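Local coordinates for protein type VI secretion system component (Escherichia coli O6, PDB 2P5Z) that belongs to the type VI secretion apparatus and structurally resembles the T4 phage tail proteins gp27 and gp5, at residues L154-P159 with F201-S206; S180-W185 with A296-I301; R302-L307 with G372-L377. All coordinates share one frame; numbering follows the deposited sequence.

How the contacts relate
The chain first reaches 154-159, just after strand 150-153. Contact 1 closes a loop of 41 residues by bringing 201-206 back to it. Helix 171-182 lies within that loop, and its end forms the first half of contact 2. The second half, 296-301, comes long after contact 1 has closed, so contacts 1 and 2 cross. Contact 3 follows both in series. It starts on the same helix 298-308 and closes on the loop that runs toward strand 387-391. R374 of contact 3 reaches back to contact 1, where its NH1 bonds to D203 O. Together they tie the three-stranded sheet, the end of helix 171-182 and helix 298-308 to that late loop.

Contact 1: residues L154-P159 with F201-S206; sequences LKSEYP and FYDDQS
D203 reaches from the end of strand 196-202 into the loop after strand 150-153 and meets K155, S156 and Y158. Its chi1 of 56° sets CG between the backbone N and the carbonyl carbon, which turns the carboxylate into this loop. CB comes first: D203 CB lies 3.2 Å from Y158 OH. At the tip the two oxygens part ways. D203 OD1 takes K155 N at 2.8 Å in a fairly straight bond, on its syn side. OD2 accepts two donors. S156 N comes to the syn side of D203 OD2 at 3.2 Å, with a more bent N-H angle of 140°. The hydroxyl of Y158 gives its proton to D203 OD2 from the anti side, 2.6 Å from OH. Both donors approach OD2 from the same face of the carboxylate. The oxygen sits at the edge of the tyrosine ring, near its plane, and ring and carboxylate planes stand 45° apart.

Around this core, L154 CB lies 3.3 Å from D203 OD2, and L154 CD2 packs on the backbone of Y202. K155 crosses D204 with its aliphatic part, K155 CG being 3.4 Å from D204 OD1. D204 OD1 itself accepts a bond from S206 OG. Outside the contact, Y158 also packs on V182 and P132, and D203 O receives R374 NH1.

One buried carboxylate thus takes three bonds from two backbone amides and a phenol. These donors would probably stabilise D203 as an anion, and the bonds fix the rotation of its carboxylate against the loop.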
loop_
_atom_site.group_PDB
_atom_site.type_symbol
_atom_site.label_atom_id
_atom_site.label_comp_id
_atom_site.label_asym_id
_atom_site.label_seq_id
_atom_site.Cartn_x
_atom_site.Cartn_y
_atom_site.Cartn_z
ATOM N N LEU A 154 14.266 26.193 -18.599
ATOM C CA LEU A 154 13.992 25.042 -19.427
ATOM C C LEU A 154 14.698 25.190 -20.764
ATOM O O LEU A 154 14.825 26.297 -21.288
ATOM C CB LEU A 154 12.487 24.891 -19.581
ATOM C CG LEU A 154 11.795 24.828 -18.218
ATOM C CD1 LEU A 154 10.313 24.782 -18.401
ATOM C CD2 LEU A 154 12.268 23.619 -17.395
ATOM N N LYS A 155 15.202 24.082 -21.295
ATOM C CA LYS A 155 15.876 24.126 -22.582
ATOM C C LYS A 155 14.904 23.746 -23.687
ATOM O O LYS A 155 14.893 24.374 -24.748
ATOM C CB LYS A 155 17.106 23.210 -22.603
ATOM C CG LYS A 155 18.345 23.827 -21.976
ATOM C CD LYS A 155 18.921 24.953 -22.820
ATOM C CE LYS A 155 19.704 25.925 -21.954
ATOM N NZ LYS A 155 18.785 26.654 -21.039
ATOM N N SER A 156 14.092 22.725 -23.429
ATOM C CA SER A 156 13.038 22.326 -24.353
ATOM C C SER A 156 11.852 23.293 -24.367
ATOM O O SER A 156 11.665 24.088 -23.441
ATOM C CB SER A 156 12.558 20.915 -24.033
ATOM O OG SER A 156 13.473 19.962 -24.528
ATOM N N GLU A 157 11.057 23.223 -25.434
ATOM C CA GLU A 157 9.850 24.050 -25.564
ATOM C C GLU A 157 8.616 23.210 -25.300
ATOM O O GLU A 157 8.520 22.072 -25.762
ATOM C CB GLU A 157 9.769 24.696 -26.947
ATOM C CG GLU A 157 10.711 25.880 -27.112
ATOM C CD GLU A 157 10.433 26.686 -28.371
ATOM O OE1 GLU A 157 10.884 26.270 -29.462
ATOM O OE2 GLU A 157 9.774 27.746 -28.262
ATOM N N TYR A 158 7.678 23.766 -24.547
ATOM C CA TYR A 158 6.524 22.987 -24.118
ATOM C C TYR A 158 5.257 23.486 -24.775
ATOM O O TYR A 158 4.932 24.666 -24.683
ATOM C CB TYR A 158 6.415 22.945 -22.584
ATOM C CG TYR A 158 7.619 22.255 -22.010
ATOM C CD1 TYR A 158 8.737 22.978 -21.600
ATOM C CD2 TYR A 158 7.673 20.875 -21.949
ATOM C CE1 TYR A 158 9.856 22.339 -21.134
ATOM C CE2 TYR A 158 8.781 20.236 -21.481
ATOM C CZ TYR A 158 9.867 20.966 -21.072
ATOM O OH TYR A 158 10.974 20.309 -20.607
ATOM N N PRO A 159 4.563 22.583 -25.481
ATOM C CA PRO A 159 3.304 22.859 -26.158
ATOM C C PRO A 159 2.229 23.358 -25.209
ATOM O O PRO A 159 2.234 23.024 -24.026
ATOM C CB PRO A 159 2.914 21.494 -26.727
ATOM C CG PRO A 159 4.228 20.780 -26.900
ATOM C CD PRO A 159 5.013 21.198 -25.701
ATOM N N PHE A 201 13.628 25.069 -11.628
ATOM C CA PHE A 201 13.182 24.015 -12.528
ATOM C C PHE A 201 14.138 23.875 -13.702
ATOM O O PHE A 201 14.661 24.876 -14.208
ATOM C CB PHE A 201 11.782 24.316 -13.072
ATOM C CG PHE A 201 10.706 24.459 -12.006
ATOM C CD1 PHE A 201 9.984 23.344 -11.567
ATOM C CD2 PHE A 201 10.379 25.706 -11.489
ATOM C CE1 PHE A 201 8.968 23.463 -10.622
ATOM C CE2 PHE A 201 9.367 25.836 -10.539
ATOM C CZ PHE A 201 8.654 24.699 -10.107
ATOM N N TYR A 202 14.367 22.634 -14.138
ATOM C CA TYR A 202 15.237 22.346 -15.281
ATOM C C TYR A 202 14.730 21.099 -15.977
ATOM O O TYR A 202 14.016 20.298 -15.365
ATOM C CB TYR A 202 16.673 22.040 -14.841
ATOM C CG TYR A 202 17.353 23.092 -14.015
ATOM C CD1 TYR A 202 17.945 24.200 -14.615
ATOM C CD2 TYR A 202 17.400 22.984 -12.639
ATOM C CE1 TYR A 202 18.589 25.154 -13.865
ATOM C CE2 TYR A 202 18.020 23.938 -11.881
ATOM C CZ TYR A 202 18.616 25.020 -12.495
ATOM O OH TYR A 202 19.220 25.986 -11.727
ATOM N N ASP A 203 15.141 20.922 -17.233
ATOM C CA ASP A 203 14.808 19.738 -18.006
ATOM C C ASP A 203 15.999 19.016 -18.646
ATOM O O ASP A 203 15.822 17.976 -19.312
ATOM C CB ASP A 203 13.705 20.021 -19.041
ATOM C CG ASP A 203 14.034 21.163 -20.019
ATOM O OD1 ASP A 203 15.214 21.413 -20.342
ATOM O OD2 ASP A 203 13.065 21.801 -20.511
ATOM N N ASP A 204 17.203 19.551 -18.449
ATOM C CA ASP A 204 18.400 18.886 -18.975
ATOM C C ASP A 204 19.651 19.044 -18.111
ATOM O O ASP A 204 19.648 19.756 -17.097
ATOM C CB ASP A 204 18.694 19.333 -20.417
ATOM C CG ASP A 204 19.345 20.705 -20.491
ATOM O OD1 ASP A 204 19.106 21.568 -19.608
ATOM O OD2 ASP A 204 20.104 20.930 -21.452
ATOM N N GLN A 205 20.727 18.412 -18.574
ATOM C CA GLN A 205 22.040 18.424 -17.925
ATOM C C GLN A 205 22.696 19.799 -17.712
ATOM O O GLN A 205 23.604 19.933 -16.896
ATOM C CB GLN A 205 22.965 17.484 -18.683
ATOM C CG GLN A 205 22.370 17.056 -19.996
ATOM C CD GLN A 205 22.401 15.562 -20.176
ATOM O OE1 GLN A 205 21.478 14.972 -20.732
ATOM N NE2 GLN A 205 23.468 14.936 -19.704
ATOM N N SER A 206 22.217 20.825 -18.408
ATOM C CA SER A 206 22.717 22.177 -18.202
ATOM C C SER A 206 22.162 22.808 -16.919
ATOM O O SER A 206 22.481 23.946 -16.579
ATOM C CB SER A 206 22.403 23.050 -19.414
ATOM O OG SER A 206 21.007 23.252 -19.536
#

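Contact 2: residues S180-W185 with A296-I301; sequences SEVGIW and AFYARI
V182 and G183, at the end of helix 171-182, rest on I301 and F297 at the start of helix 298-308. V182, G183 and I301 are buried and make the closely packed part, and no hydrogen bond crosses the contact. I301 points at the turn. Its CG2 lies anti to the backbone N, and I301 CG2 reaches G183 CA at 4.0 Å. The CG1 branch of I301 comes within 3.9 Å of V182 O.

F297 and Y298 lie at the partly exposed side. The rim of the F297 ring closes in beside I301, with F297 CE2 4.2 Å from V182 CG2. V182 and F297 meet at a slant. I301 CG1 also lies over one face of the F297 ring, near its rim, so the two residues pack on each other as well as on the turn. Y298 meets mostly backbone. It presents its ring edge, with Y298 CE1 3.4 Å from E181 O. Its hydroxyl only brushes V182, Y298 OH being 4.1 Å from V182 CG2. R161 of strand 161-166 packs against both V182 and Y298.

The turn itself is a Schellman motif with G183 as C-prime residue. Its positive phi of 79° lets I184 N bond back to L179 O. F297 holds the N-cap position of the facing helix, so the contact sets a helix C-terminal turn against a helix N-terminus.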
loop_
_atom_site.group_PDB
_atom_site.type_symbol
_atom_site.label_atom_id
_atom_site.label_comp_id
_atom_site.label_asym_id
_atom_site.label_seq_id
_atom_site.Cartn_x
_atom_site.Cartn_y
_atom_site.Cartn_z
ATOM N N SER A 180 6.664 15.555 -13.938
ATOM C CA SER A 180 7.337 14.274 -14.150
ATOM C C SER A 180 6.957 13.599 -15.463
ATOM O O SER A 180 7.814 12.957 -16.091
ATOM C CB SER A 180 7.116 13.310 -12.989
ATOM O OG SER A 180 5.843 12.708 -13.086
ATOM N N GLU A 181 5.688 13.747 -15.864
ATOM C CA GLU A 181 5.166 13.144 -17.096
ATOM C C GLU A 181 5.904 13.688 -18.311
ATOM O O GLU A 181 6.063 13.004 -19.312
ATOM C CB GLU A 181 3.655 13.376 -17.221
ATOM C CG GLU A 181 2.790 12.230 -16.687
ATOM C CD GLU A 181 1.401 12.660 -16.219
ATOM O OE1 GLU A 181 1.061 13.848 -16.324
ATOM O OE2 GLU A 181 0.649 11.804 -15.712
ATOM N N VAL A 182 6.407 14.905 -18.173
ATOM C CA VAL A 182 7.095 15.611 -19.230
ATOM C C VAL A 182 8.605 15.687 -18.904
ATOM O O VAL A 182 9.423 16.158 -19.705
ATOM C CB VAL A 182 6.398 16.981 -19.363
ATOM C CG1 VAL A 182 7.285 18.128 -18.967
ATOM C CG2 VAL A 182 5.744 17.146 -20.724
ATOM N N GLY A 183 8.970 15.186 -17.719
ATOM C CA GLY A 183 10.372 15.016 -17.354
ATOM C C GLY A 183 11.104 16.269 -16.912
ATOM O O GLY A 183 12.325 16.357 -17.059
ATOM N N ILE A 184 10.366 17.246 -16.392
ATOM C CA ILE A 184 10.973 18.443 -15.814
ATOM C C ILE A 184 11.292 18.114 -14.361
ATOM O O ILE A 184 10.548 17.394 -13.691
ATOM C CB ILE A 184 10.024 19.690 -15.896
ATOM C CG1 ILE A 184 9.888 20.180 -17.336
ATOM C CG2 ILE A 184 10.531 20.879 -15.066
ATOM C CD1 ILE A 184 8.788 21.226 -17.511
ATOM N N TRP A 185 12.416 18.621 -13.879
ATOM C CA TRP A 185 12.792 18.393 -12.502
ATOM C C TRP A 185 13.137 19.677 -11.788
ATOM O O TRP A 185 13.410 20.702 -12.417
ATOM C CB TRP A 185 13.949 17.404 -12.401
ATOM C CG TRP A 185 15.161 17.746 -13.189
ATOM C CD1 TRP A 185 15.406 17.423 -14.493
ATOM C CD2 TRP A 185 16.323 18.429 -12.720
ATOM N NE1 TRP A 185 16.646 17.884 -14.873
ATOM C CE2 TRP A 185 17.231 18.506 -13.803
ATOM C CE3 TRP A 185 16.683 19.000 -11.498
ATOM C CZ2 TRP A 185 18.482 19.121 -13.698
ATOM C CZ3 TRP A 185 17.940 19.619 -11.392
ATOM C CH2 TRP A 185 18.818 19.672 -12.486
ATOM N N ALA A 296 7.314 10.571 -28.807
ATOM C CA ALA A 296 8.610 10.947 -29.469
ATOM C C ALA A 296 9.982 10.933 -28.735
ATOM O O ALA A 296 10.630 9.884 -28.745
ATOM C CB ALA A 296 8.532 12.106 -30.506
ATOM N N PHE A 297 10.444 11.982 -28.047
ATOM C CA PHE A 297 9.835 12.722 -26.918
ATOM C C PHE A 297 9.297 11.976 -25.719
ATOM O O PHE A 297 10.022 11.821 -24.754
ATOM C CB PHE A 297 9.055 13.998 -27.193
ATOM C CG PHE A 297 9.025 14.896 -25.984
ATOM C CD1 PHE A 297 10.118 15.704 -25.693
ATOM C CD2 PHE A 297 7.960 14.861 -25.079
ATOM C CE1 PHE A 297 10.138 16.503 -24.549
ATOM C CE2 PHE A 297 7.977 15.647 -23.926
ATOM C CZ PHE A 297 9.067 16.472 -23.663
ATOM N N TYR A 298 8.029 11.591 -25.731
ATOM C CA TYR A 298 7.490 10.841 -24.608
ATOM C C TYR A 298 8.194 9.490 -24.490
ATOM O O TYR A 298 8.391 8.974 -23.389
ATOM C CB TYR A 298 5.986 10.649 -24.750
ATOM C CG TYR A 298 5.172 11.777 -24.172
ATOM C CD1 TYR A 298 5.101 11.967 -22.794
ATOM C CD2 TYR A 298 4.456 12.652 -24.996
ATOM C CE1 TYR A 298 4.349 13.003 -22.247
ATOM C CE2 TYR A 298 3.706 13.688 -24.456
ATOM C CZ TYR A 298 3.655 13.854 -23.081
ATOM O OH TYR A 298 2.916 14.865 -22.526
ATOM N N ALA A 299 8.583 8.941 -25.639
ATOM C CA ALA A 299 9.381 7.731 -25.691
ATOM C C ALA A 299 10.824 8.025 -25.258
ATOM O O ALA A 299 11.486 7.162 -24.688
ATOM C CB ALA A 299 9.346 7.127 -27.095
ATOM N N ARG A 300 11.293 9.245 -25.529
ATOM C CA ARG A 300 12.645 9.654 -25.170
ATOM C C ARG A 300 12.764 9.886 -23.667
ATOM O O ARG A 300 13.728 9.427 -23.051
ATOM C CB ARG A 300 13.060 10.907 -25.940
ATOM C CG ARG A 300 14.568 11.150 -25.967
ATOM C CD ARG A 300 14.980 12.286 -25.073
ATOM N NE ARG A 300 14.717 13.594 -25.664
ATOM C CZ ARG A 300 14.519 14.706 -24.957
ATOM N NH1 ARG A 300 14.543 14.668 -23.636
ATOM N NH2 ARG A 300 14.283 15.858 -25.566
ATOM N N ILE A 301 11.780 10.589 -23.099
ATOM C CA ILE A 301 11.684 10.824 -21.662
ATOM C C ILE A 301 11.579 9.492 -20.915
ATOM O O ILE A 301 12.308 9.272 -19.945
ATOM C CB ILE A 301 10.472 11.751 -21.289
ATOM C CG1 ILE A 301 10.645 13.180 -21.827
ATOM C CG2 ILE A 301 10.224 11.792 -19.773
ATOM C CD1 ILE A 301 11.954 13.845 -21.490
#

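Contact 3: residues R302-L307 with G372-L377; sequences RHERYL and GYRPAL
E304 on helix 298-308 is held by R374 in a salt bridge. R374 offers its side, NE and NH2, and both nitrogens bond to the same oxygen. R374 NE is 2.8 Å from E304 OE1, approaching from above the carboxylate plane. R374 NH2 reaches E304 OE1 at 3.0 Å, on the syn side. The oxygen lies close to the guanidinium plane, while carboxylate and guanidinium planes stand 33° apart. R374 NH1 bonds to D203 O; G183 O is a close but doubtful partner.

These bonds fasten the helix to the loop between strands 359-366 and 387-391. The latter belongs to a five-stranded antiparallel sheet, consistent with the OB domain, so the loop probably leads from the gp27-like part toward the gp5-like part.

R305 NH1 has its main partner in S180 O. Weaker polar links lie alongside. G372 N bonds weakly to E304 OE1. R305 NE makes a weak bond to P375 O, and a water 2.7 Å from both R305 NE and P375 O bridges them.

Of the van der Waals contacts, L377 lays CD2 over one face of the R305 guanidinium, 3.5 Å from R305 NH1. The bend of R305 at chi3 (-65°) turns that group back to the loop. E304 CB touches R374 CG at 3.8 Å.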
loop_
_atom_site.group_PDB
_atom_site.type_symbol
_atom_site.label_atom_id
_atom_site.label_comp_id
_atom_site.label_asym_id
_atom_site.label_seq_id
_atom_site.Cartn_x
_atom_site.Cartn_y
_atom_site.Cartn_z
ATOM N N ARG A 302 10.718 8.588 -21.387
ATOM C CA ARG A 302 10.501 7.315 -20.687
ATOM C C ARG A 302 11.709 6.367 -20.763
ATOM O O ARG A 302 11.880 5.499 -19.907
ATOM C CB ARG A 302 9.209 6.622 -21.143
ATOM C CG ARG A 302 9.305 5.862 -22.465
ATOM C CD ARG A 302 8.151 4.891 -22.651
ATOM N NE ARG A 302 7.658 4.420 -21.357
ATOM C CZ ARG A 302 7.224 3.188 -21.110
ATOM N NH1 ARG A 302 7.229 2.267 -22.069
ATOM N NH2 ARG A 302 6.793 2.878 -19.892
ATOM N N HIS A 303 12.557 6.560 -21.768
ATOM C CA HIS A 303 13.772 5.783 -21.879
ATOM C C HIS A 303 14.842 6.300 -20.918
ATOM O O HIS A 303 15.507 5.513 -20.247
ATOM C CB HIS A 303 14.299 5.809 -23.314
ATOM C CG HIS A 303 15.476 4.910 -23.534
ATOM N ND1 HIS A 303 16.694 5.372 -23.997
ATOM C CD2 HIS A 303 15.627 3.576 -23.333
ATOM C CE1 HIS A 303 17.536 4.358 -24.091
ATOM N NE2 HIS A 303 16.915 3.259 -23.691
ATOM N N GLU A 304 15.001 7.623 -20.869
ATOM C CA GLU A 304 15.908 8.276 -19.931
ATOM C C GLU A 304 15.559 7.951 -18.471
ATOM O O GLU A 304 16.448 7.831 -17.623
ATOM C CB GLU A 304 15.917 9.791 -20.147
ATOM C CG GLU A 304 16.522 10.256 -21.470
ATOM C CD GLU A 304 16.818 11.765 -21.517
ATOM O OE1 GLU A 304 16.736 12.459 -20.475
ATOM O OE2 GLU A 304 17.148 12.267 -22.610
ATOM N N ARG A 305 14.268 7.789 -18.190
ATOM C CA ARG A 305 13.797 7.402 -16.865
ATOM C C ARG A 305 14.190 5.960 -16.535
ATOM O O ARG A 305 14.484 5.653 -15.381
ATOM C CB ARG A 305 12.275 7.591 -16.757
ATOM C CG ARG A 305 11.727 7.614 -15.331
ATOM C CD ARG A 305 10.192 7.646 -15.296
ATOM N NE ARG A 305 9.643 8.886 -15.855
ATOM C CZ ARG A 305 8.778 8.958 -16.866
ATOM N NH1 ARG A 305 8.366 10.146 -17.285
ATOM N NH2 ARG A 305 8.316 7.858 -17.456
ATOM N N TYR A 306 14.196 5.087 -17.547
ATOM C CA TYR A 306 14.640 3.692 -17.379
ATOM C C TYR A 306 16.134 3.621 -17.100
ATOM O O TYR A 306 16.567 2.874 -16.223
ATOM C CB TYR A 306 14.286 2.820 -18.589
ATOM C CG TYR A 306 12.855 2.322 -18.585
ATOM C CD1 TYR A 306 12.218 1.971 -17.388
ATOM C CD2 TYR A 306 12.137 2.184 -19.779
ATOM C CE1 TYR A 306 10.900 1.510 -17.380
ATOM C CE2 TYR A 306 10.825 1.721 -19.781
ATOM C CZ TYR A 306 10.214 1.386 -18.579
ATOM O OH TYR A 306 8.915 0.925 -18.577
ATOM N N LEU A 307 16.901 4.424 -17.836
ATOM C CA LEU A 307 18.336 4.572 -17.623
ATOM C C LEU A 307 18.654 5.143 -16.224
ATOM O O LEU A 307 19.628 4.726 -15.589
ATOM C CB LEU A 307 18.941 5.442 -18.727
ATOM C CG LEU A 307 19.588 4.774 -19.959
ATOM C CD1 LEU A 307 19.032 3.392 -20.307
ATOM C CD2 LEU A 307 19.539 5.695 -21.180
ATOM N N GLY A 372 19.741 12.332 -19.227
ATOM C CA GLY A 372 19.769 13.251 -18.080
ATOM C C GLY A 372 18.923 12.748 -16.922
ATOM O O GLY A 372 18.348 11.655 -16.999
ATOM N N TYR A 373 18.852 13.528 -15.841
ATOM C CA TYR A 373 18.030 13.141 -14.692
ATOM C C TYR A 373 16.557 13.267 -15.048
ATOM O O TYR A 373 16.173 14.197 -15.751
ATOM C CB TYR A 373 18.349 13.968 -13.429
ATOM C CG TYR A 373 17.375 13.693 -12.296
ATOM C CD1 TYR A 373 17.470 12.537 -11.526
ATOM C CD2 TYR A 373 16.323 14.567 -12.034
ATOM C CE1 TYR A 373 16.545 12.277 -10.508
ATOM C CE2 TYR A 373 15.408 14.312 -11.039
ATOM C CZ TYR A 373 15.518 13.177 -10.280
ATOM O OH TYR A 373 14.577 12.971 -9.295
ATOM N N ARG A 374 15.752 12.316 -14.575
ATOM C CA ARG A 374 14.310 12.314 -14.757
ATOM C C ARG A 374 13.689 11.758 -13.480
ATOM O O ARG A 374 14.125 10.716 -12.993
ATOM C CB ARG A 374 13.888 11.409 -15.930
ATOM C CG ARG A 374 14.415 11.781 -17.314
ATOM C CD ARG A 374 13.887 13.119 -17.838
ATOM N NE ARG A 374 14.767 13.631 -18.887
ATOM C CZ ARG A 374 14.904 14.917 -19.196
ATOM N NH1 ARG A 374 14.222 15.860 -18.524
ATOM N NH2 ARG A 374 15.744 15.269 -20.171
ATOM N N PRO A 375 12.665 12.433 -12.934
ATOM C CA PRO A 375 12.023 11.975 -11.709
ATOM C C PRO A 375 11.105 10.797 -11.943
ATOM O O PRO A 375 10.745 10.508 -13.083
ATOM C CB PRO A 375 11.185 13.189 -11.265
ATOM C CG PRO A 375 11.560 14.301 -12.172
ATOM C CD PRO A 375 12.087 13.696 -13.413
ATOM N N ALA A 376 10.727 10.129 -10.861
ATOM C CA ALA A 376 9.742 9.075 -10.929
ATOM C C ALA A 376 8.387 9.630 -11.395
ATOM O O ALA A 376 7.968 10.735 -11.026
ATOM C CB ALA A 376 9.609 8.361 -9.565
ATOM N N LEU A 377 7.735 8.834 -12.228
ATOM C CA LEU A 377 6.452 9.117 -12.814
ATOM C C LEU A 377 5.387 8.965 -11.725
ATOM O O LEU A 377 5.231 7.880 -11.180
ATOM C CB LEU A 377 6.262 8.071 -13.906
ATOM C CG LEU A 377 5.362 8.139 -15.132
ATOM C CD1 LEU A 377 3.972 7.612 -14.787
ATOM C CD2 LEU A 377 5.333 9.541 -15.710
HETATM O O HOH W 1 10.352 11.497 -15.555
#